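Putative thiosulfate sulfurtransferase YNJE (Escherichia coli, PDB 2WLR) transfers the sulfane sulfur of thiosulfate to cyanide, giving thiocyanate and sulfite, as a monomeric periplasmic sulfurtransferase built of rhodanese domains. Local coordinates at residues P27-Y31 against N32-Q36; N50-A53 against S54-D57; M59-E62 against Q63-W67. All blocks are in the same frame, centred on the assembly; numbering follows the deposited sequence.

Contact 1 of 3, residues P27-Y31 against N32-Q36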
loop_
_atom_site.group_PDB
_atom_site.type_symbol
_atom_site.label_atom_id
_atom_site.label_comp_id
_atom_site.label_asym_id
_atom_site.label_seq_id
_atom_site.Cartn_x
_atom_site.Cartn_y
_atom_site.Cartn_z
ATOM N N PRO A 27 -11.216 -11.613 0.939
ATOM C CA PRO A 27 -10.439 -10.433 1.323
ATOM C C PRO A 27 -9.211 -10.261 0.426
ATOM O O PRO A 27 -8.683 -11.214 -0.160
ATOM C CB PRO A 27 -10.022 -10.735 2.764
ATOM C CG PRO A 27 -11.063 -11.649 3.257
ATOM C CD PRO A 27 -11.458 -12.499 2.096
ATOM N N SER A 28 -8.728 -9.041 0.348
ATOM C CA SER A 28 -7.663 -8.725 -0.585
ATOM C C SER A 28 -6.345 -9.453 -0.312
ATOM O O SER A 28 -5.573 -9.672 -1.203
ATOM C CB SER A 28 -7.439 -7.216 -0.679
ATOM O OG SER A 28 -6.935 -6.689 0.535
ATOM N N ALA A 29 -6.101 -9.832 0.939
ATOM C CA ALA A 29 -4.902 -10.556 1.244
ATOM C C ALA A 29 -4.787 -11.790 0.379
ATOM O O ALA A 29 -3.729 -12.087 -0.158
ATOM C CB ALA A 29 -4.880 -10.952 2.687
ATOM N N PHE A 30 -5.905 -12.483 0.212
ATOM C CA PHE A 30 -5.906 -13.733 -0.562
ATOM C C PHE A 30 -5.883 -13.428 -2.055
ATOM O O PHE A 30 -5.186 -14.085 -2.817
ATOM C CB PHE A 30 -7.062 -14.638 -0.141
ATOM C CG PHE A 30 -7.092 -14.925 1.339
ATOM C CD1 PHE A 30 -5.973 -15.412 1.974
ATOM C CD2 PHE A 30 -8.207 -14.638 2.080
ATOM C CE1 PHE A 30 -5.967 -15.649 3.339
ATOM C CE2 PHE A 30 -8.224 -14.888 3.447
ATOM C CZ PHE A 30 -7.100 -15.385 4.070
ATOM N N TYR A 31 -6.634 -12.448 -2.477
ATOM C CA TYR A 31 -6.563 -11.968 -3.855
ATOM C C TYR A 31 -5.117 -11.618 -4.214
ATOM O O TYR A 31 -4.650 -11.937 -5.291
ATOM C CB TYR A 31 -7.469 -10.741 -4.016
ATOM C CG TYR A 31 -7.449 -10.068 -5.362
ATOM C CD1 TYR A 31 -8.205 -10.507 -6.414
ATOM C CD2 TYR A 31 -6.654 -8.973 -5.566
ATOM C CE1 TYR A 31 -8.210 -9.880 -7.619
ATOM C CE2 TYR A 31 -6.641 -8.329 -6.804
ATOM C CZ TYR A 31 -7.416 -8.792 -7.803
ATOM O OH TYR A 31 -7.412 -8.165 -9.044
ATOM N N ASN A 32 -4.417 -10.941 -3.306
ATOM C CA ASN A 32 -3.050 -10.499 -3.570
ATOM C C ASN A 32 -2.054 -11.647 -3.722
ATOM O O ASN A 32 -0.986 -11.478 -4.313
ATOM C CB ASN A 32 -2.546 -9.557 -2.479
ATOM C CG ASN A 32 -3.258 -8.221 -2.447
ATOM O OD1 ASN A 32 -3.871 -7.794 -3.435
ATOM N ND2 ASN A 32 -3.071 -7.502 -1.350
ATOM N N GLY A 33 -2.358 -12.788 -3.115
ATOM C CA GLY A 33 -1.448 -13.932 -3.188
ATOM C C GLY A 33 -1.267 -14.735 -1.924
ATOM O O GLY A 33 -0.751 -15.843 -2.003
ATOM N N TRP A 34 -1.673 -14.253 -0.767
ATOM C CA TRP A 34 -1.538 -15.057 0.447
ATOM C C TRP A 34 -2.390 -16.312 0.288
ATOM O O TRP A 34 -3.564 -16.252 -0.004
ATOM C CB TRP A 34 -1.983 -14.311 1.671
ATOM C CG TRP A 34 -1.028 -13.249 2.056
ATOM C CD1 TRP A 34 -1.158 -11.903 1.831
ATOM C CD2 TRP A 34 0.233 -13.417 2.720
ATOM N NE1 TRP A 34 -0.074 -11.256 2.281
ATOM C CE2 TRP A 34 0.780 -12.137 2.886
ATOM C CE3 TRP A 34 0.931 -14.516 3.227
ATOM C CZ2 TRP A 34 2.013 -11.918 3.499
ATOM C CZ3 TRP A 34 2.141 -14.307 3.817
ATOM C CH2 TRP A 34 2.662 -13.016 3.999
ATOM N N PRO A 35 -1.778 -17.493 0.495
ATOM C CA PRO A 35 -2.620 -18.690 0.458
ATOM C C PRO A 35 -3.556 -18.788 1.674
ATOM O O PRO A 35 -3.222 -18.332 2.764
ATOM C CB PRO A 35 -1.595 -19.830 0.437
ATOM C CG PRO A 35 -0.274 -19.222 0.193
ATOM C CD PRO A 35 -0.348 -17.794 0.608
ATOM N N GLN A 36 -4.691 -19.438 1.500
ATOM C CA GLN A 36 -5.636 -19.621 2.589
ATOM C C GLN A 36 -5.179 -20.717 3.559
ATOM O O GLN A 36 -5.671 -20.774 4.674
ATOM C CB GLN A 36 -7.032 -19.902 2.042
ATOM C CG GLN A 36 -7.580 -18.712 1.206
ATOM C CD GLN A 36 -8.989 -18.910 0.738
ATOM O OE1 GLN A 36 -9.235 -19.193 -0.436
ATOM N NE2 GLN A 36 -9.942 -18.708 1.651
HETATM O O HOH W 1 -4.729 -5.314 -0.244
HETATM O O HOH W 2 -4.375 -16.607 -2.539
#
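S28 opens the short helix and reaches N32 by two routes. Its carbonyl O takes the N32 amide at 2.7 Å, and its OG shares a water with N32 ND2, which donates to that water; OG also bonds T339. A29 follows with a carbonyl O that receives W34 N at 3.0 Å and, more weakly, G33 N. The same oxygen lies near the plane of the W34 indole at its edge, while A29 CB rests 3.9 Å from W34 CD1. F30 gives its carbonyl O to G33 N at 3.1 Å. These bonds back into the last turn, with the positive phi of G33 (139°), make a Schellman motif. The F30 ring, its CG anti to the carbonyl carbon (chi1 -54°), extends beside the departing chain: W34 O lies in its plane, 3.2 Å from F30 CD1, and Q36 CG sits over one face, 3.9 Å from the centroid in a CH-pi contact. Y31 turns elsewhere, bonding A48 O through its hydroxyl and stacking on H44, with N32 OD1 at its ring edge. At this helix end the carbonyls of S28, A29 and F30 all find amide partners as the chain turns away, with the F30 ring packed against W34 O and Q36 CG of the outgoing loop.

Contact 2 of 3, residues N50-A53 against S54-D57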
loop_
_atom_site.group_PDB
_atom_site.type_symbol
_atom_site.label_atom_id
_atom_site.label_comp_id
_atom_site.label_asym_id
_atom_site.label_seq_id
_atom_site.Cartn_x
_atom_site.Cartn_y
_atom_site.Cartn_z
ATOM N N ASN A 50 -11.436 -7.842 -7.575
ATOM C CA ASN A 50 -11.601 -8.170 -6.158
ATOM C C ASN A 50 -12.758 -7.324 -5.638
ATOM O O ASN A 50 -12.694 -6.069 -5.616
ATOM C CB ASN A 50 -10.335 -7.835 -5.392
ATOM C CG ASN A 50 -10.298 -8.407 -3.948
ATOM O OD1 ASN A 50 -11.028 -9.395 -3.599
ATOM N ND2 ASN A 50 -9.478 -7.821 -3.148
ATOM N N LEU A 51 -13.773 -8.011 -5.159
ATOM C CA LEU A 51 -14.887 -7.351 -4.482
ATOM C C LEU A 51 -15.167 -8.175 -3.255
ATOM O O LEU A 51 -15.954 -9.129 -3.295
ATOM C CB LEU A 51 -16.121 -7.241 -5.379
ATOM C CG LEU A 51 -17.294 -6.425 -4.824
ATOM C CD1 LEU A 51 -16.910 -4.990 -4.468
ATOM C CD2 LEU A 51 -18.481 -6.416 -5.802
ATOM N N SER A 52 -14.473 -7.862 -2.182
ATOM C CA SER A 52 -14.580 -8.648 -0.960
ATOM C C SER A 52 -15.948 -8.492 -0.330
ATOM O O SER A 52 -16.391 -7.354 -0.098
ATOM C CB SER A 52 -13.507 -8.251 0.005
ATOM O OG SER A 52 -13.550 -9.074 1.135
ATOM N N ALA A 53 -16.591 -9.596 0.026
ATOM C CA ALA A 53 -17.897 -9.512 0.700
ATOM C C ALA A 53 -17.787 -8.707 1.983
ATOM O O ALA A 53 -18.726 -8.050 2.359
ATOM C CB ALA A 53 -18.476 -10.890 1.006
ATOM N N SER A 54 -16.635 -8.757 2.652
ATOM C CA SER A 54 -16.395 -7.995 3.882
ATOM C C SER A 54 -16.395 -6.486 3.694
ATOM O O SER A 54 -16.474 -5.759 4.680
ATOM C CB SER A 54 -15.072 -8.419 4.514
ATOM O OG SER A 54 -13.973 -8.090 3.689
ATOM N N TRP A 55 -16.316 -6.006 2.453
ATOM C CA TRP A 55 -16.399 -4.573 2.215
ATOM C C TRP A 55 -17.793 -4.041 2.057
ATOM O O TRP A 55 -17.989 -2.829 2.136
ATOM C CB TRP A 55 -15.694 -4.192 0.913
ATOM C CG TRP A 55 -14.267 -4.596 0.777
ATOM C CD1 TRP A 55 -13.408 -4.928 1.763
ATOM C CD2 TRP A 55 -13.532 -4.651 -0.440
ATOM N NE1 TRP A 55 -12.173 -5.243 1.223
ATOM C CE2 TRP A 55 -12.222 -5.038 -0.129
ATOM C CE3 TRP A 55 -13.859 -4.395 -1.765
ATOM C CZ2 TRP A 55 -11.261 -5.258 -1.136
ATOM C CZ3 TRP A 55 -12.914 -4.571 -2.728
ATOM C CH2 TRP A 55 -11.631 -5.001 -2.406
ATOM N N LEU A 56 -18.751 -4.916 1.783
ATOM C CA LEU A 56 -20.075 -4.480 1.326
ATOM C C LEU A 56 -20.823 -3.570 2.296
ATOM O O LEU A 56 -21.479 -2.651 1.840
ATOM C CB LEU A 56 -20.946 -5.672 0.958
ATOM C CG LEU A 56 -20.456 -6.461 -0.253
ATOM C CD1 LEU A 56 -21.253 -7.763 -0.354
ATOM C CD2 LEU A 56 -20.520 -5.637 -1.548
ATOM N N ASP A 57 -20.667 -3.821 3.594
ATOM C CA ASP A 57 -21.313 -2.996 4.638
ATOM C C ASP A 57 -20.690 -1.611 4.744
ATOM O O ASP A 57 -21.186 -0.759 5.499
ATOM C CB ASP A 57 -21.294 -3.720 6.002
ATOM C CG ASP A 57 -19.903 -3.888 6.592
ATOM O OD1 ASP A 57 -18.888 -3.567 5.944
ATOM O OD2 ASP A 57 -19.814 -4.372 7.754
HETATM O O HOH W 3 -14.783 -11.408 2.107
HETATM O O HOH W 4 -19.906 -6.633 4.496
#
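S52 OG is held by the S54 hydroxyl at 2.8 Å and by a water at the same distance, and that water also accepts from S54 N. OG lies anti to the backbone N (chi1 -176°), directed at S54, while CB, which points toward 54-57, sits over the W55 indole. There CB stands 3.4 Å from the centroid of the five-membered ring, 10° off its normal, a close CH-pi contact over the face. The far end of the indole reaches back along the chain, where W55 CZ3 comes within 3.3 Å of N50 O and W55 CE3 meets L51 CD1 at 4.1 Å. Beyond this contact, W55 NE1 makes a weak hydrogen bond to D337, and N335 and P336 also touch the W55 side chain. The backbone curls by two successive bonds, W55 N to S52 O at 2.9 Å and L56 N to A53 O at 3.2 Å. A second water donates to A53 O and accepts from D57 N. Bonds from each amide to the carbonyl three residues earlier mark two overlapping type I beta turns, which here carry the chain from edge strand 49-50 of the parallel sheet toward helix 61-70 of the first rhodanese domain.

Contact 3 of 3, residues M59-E62 against Q63-W67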
loop_
_atom_site.group_PDB
_atom_site.type_symbol
_atom_site.label_atom_id
_atom_site.label_comp_id
_atom_site.label_asym_id
_atom_site.label_seq_id
_atom_site.Cartn_x
_atom_site.Cartn_y
_atom_site.Cartn_z
HETATM N N MSE A 59 -19.816 -0.048 1.666
HETATM C CA MSE A 59 -19.984 0.470 0.323
HETATM C C MSE A 59 -21.431 0.817 0.093
HETATM O O MSE A 59 -22.297 -0.061 0.106
HETATM C CB MSE A 59 -19.605 -0.581 -0.707
HETATM C CG MSE A 59 -18.126 -0.873 -0.784
HETATM SE SE MSE A 59 -17.604 -2.255 -2.026
HETATM C CE MSE A 59 -17.795 -1.401 -3.657
ATOM N N SER A 60 -21.660 2.091 -0.193
ATOM C CA SER A 60 -22.982 2.586 -0.488
ATOM C C SER A 60 -23.372 2.182 -1.898
ATOM O O SER A 60 -22.543 1.654 -2.656
ATOM C CB SER A 60 -22.953 4.095 -0.400
ATOM O OG SER A 60 -22.158 4.641 -1.445
ATOM N N THR A 61 -24.626 2.426 -2.262
ATOM C CA THR A 61 -25.059 2.257 -3.658
ATOM C C THR A 61 -24.177 3.025 -4.638
ATOM O O THR A 61 -23.718 2.470 -5.647
ATOM C CB THR A 61 -26.513 2.719 -3.795
ATOM O OG1 THR A 61 -27.321 1.886 -2.978
ATOM C CG2 THR A 61 -27.023 2.661 -5.251
ATOM N N GLU A 62 -23.917 4.298 -4.356
ATOM C CA GLU A 62 -23.079 5.128 -5.218
ATOM C C GLU A 62 -21.688 4.561 -5.317
ATOM O O GLU A 62 -21.126 4.535 -6.390
ATOM C CB GLU A 62 -23.005 6.604 -4.763
ATOM C CG GLU A 62 -21.621 7.332 -4.938
ATOM C CD GLU A 62 -21.389 8.058 -6.279
ATOM O OE1 GLU A 62 -22.379 8.497 -6.906
ATOM O OE2 GLU A 62 -20.201 8.234 -6.704
ATOM N N GLN A 63 -21.138 4.145 -4.185
ATOM C CA GLN A 63 -19.793 3.587 -4.205
ATOM C C GLN A 63 -19.705 2.282 -5.001
ATOM O O GLN A 63 -18.753 2.085 -5.758
ATOM C CB GLN A 63 -19.286 3.387 -2.801
ATOM C CG GLN A 63 -18.891 4.708 -2.151
ATOM C CD GLN A 63 -18.681 4.617 -0.652
ATOM O OE1 GLN A 63 -19.287 3.801 0.029
ATOM N NE2 GLN A 63 -17.836 5.510 -0.128
ATOM N N LEU A 64 -20.697 1.409 -4.880
ATOM C CA LEU A 64 -20.716 0.187 -5.689
ATOM C C LEU A 64 -20.952 0.495 -7.186
ATOM O O LEU A 64 -20.342 -0.136 -8.056
ATOM C CB LEU A 64 -21.741 -0.825 -5.180
ATOM C CG LEU A 64 -21.790 -2.164 -5.948
ATOM C CD1 LEU A 64 -20.431 -2.878 -6.016
ATOM C CD2 LEU A 64 -22.890 -3.049 -5.343
ATOM N N ASN A 65 -21.821 1.456 -7.479
ATOM C CA ASN A 65 -22.034 1.842 -8.863
ATOM C C ASN A 65 -20.739 2.390 -9.446
ATOM O O ASN A 65 -20.412 2.090 -10.599
ATOM C CB ASN A 65 -23.144 2.899 -8.960
ATOM C CG ASN A 65 -24.526 2.322 -8.773
ATOM O OD1 ASN A 65 -24.754 1.111 -8.921
ATOM N ND2 ASN A 65 -25.490 3.207 -8.466
ATOM N N ALA A 66 -20.054 3.227 -8.686
ATOM C CA ALA A 66 -18.766 3.766 -9.102
ATOM C C ALA A 66 -17.751 2.650 -9.390
ATOM O O ALA A 66 -17.020 2.674 -10.381
ATOM C CB ALA A 66 -18.254 4.731 -8.071
ATOM N N TRP A 67 -17.724 1.651 -8.523
ATOM C CA TRP A 67 -16.789 0.549 -8.682
ATOM C C TRP A 67 -17.114 -0.245 -9.934
ATOM O O TRP A 67 -16.238 -0.613 -10.726
ATOM C CB TRP A 67 -16.870 -0.337 -7.429
ATOM C CG TRP A 67 -15.900 -1.474 -7.397
ATOM C CD1 TRP A 67 -14.676 -1.473 -6.782
ATOM C CD2 TRP A 67 -16.095 -2.767 -7.933
ATOM N NE1 TRP A 67 -14.080 -2.694 -6.965
ATOM C CE2 TRP A 67 -14.925 -3.516 -7.643
ATOM C CE3 TRP A 67 -17.120 -3.387 -8.653
ATOM C CZ2 TRP A 67 -14.747 -4.828 -8.078
ATOM C CZ3 TRP A 67 -16.961 -4.703 -9.063
ATOM C CH2 TRP A 67 -15.762 -5.418 -8.763
HETATM O O HOH W 5 -25.027 -0.113 -6.624
#
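A capping box formed by S60 and Q63 starts helix 61-70 of the first rhodanese domain. S60, the N-cap, accepts Q63 N through its OG at 3.0 Å, and Q63 returns the bond through its side-chain OE1, which takes S60 N at 2.9 Å. This second bond is nearly straight, 170° at the hydrogen, and the donor lies in the carbonyl plane on a lone pair of OE1. The Q63 CG is anti to its carbonyl carbon (chi1 -75°) and the chain beyond runs extended, which carries the amide oxygen back past the S60 hydroxyl to the backbone N. Two amides at the helix start, those of S60 and Q63, are thereby satisfied by side chains. Replacing the serine at S60 by alanine is likely to leave the backbone N of Q63 without its capping acceptor, with only the Q63 OE1 half of the box remaining. Regular helical bonding follows at once: L64 N to S60 O at 2.9 Å, N65 N to T61 O, and A66 N to E62 O. T61 and N65 lie side by side, with T61 CG2 3.6 Å from N65 ND2. A water donates one hydrogen bond to the T61 carbonyl and another to the side-chain oxygen of N65. Ahead of the cap, the selenomethionine M59 bends at chi3 (74°), bringing its methyl to L64 and W67. L51 and P336 also touch this side chain. M59 CE meets L64 CD1 at 3.8 Å and W67 CB at 4.0 Å.

The three contacts follow one another along the chain within the first rhodanese domain: a helix end, a run of turns, then a helix start. Contacts 1 and 2 have centres about 13 Å apart and touch where S28 and Y31 meet N50 and P27 meets S52. Contacts 2 and 3, about 11 Å apart between centres, join where L51 packs on M59, L64 and W67 and N50 O meets W67. Contacts 1 and 3 do not touch, their nearest atoms being about 8 Å apart. N50, at the end of edge strand 49-50, thus touches both helix 28-32 and helix 61-70, so contact 2 connects the two helices. All three contacts lie away from the annotated catalytic cysteine.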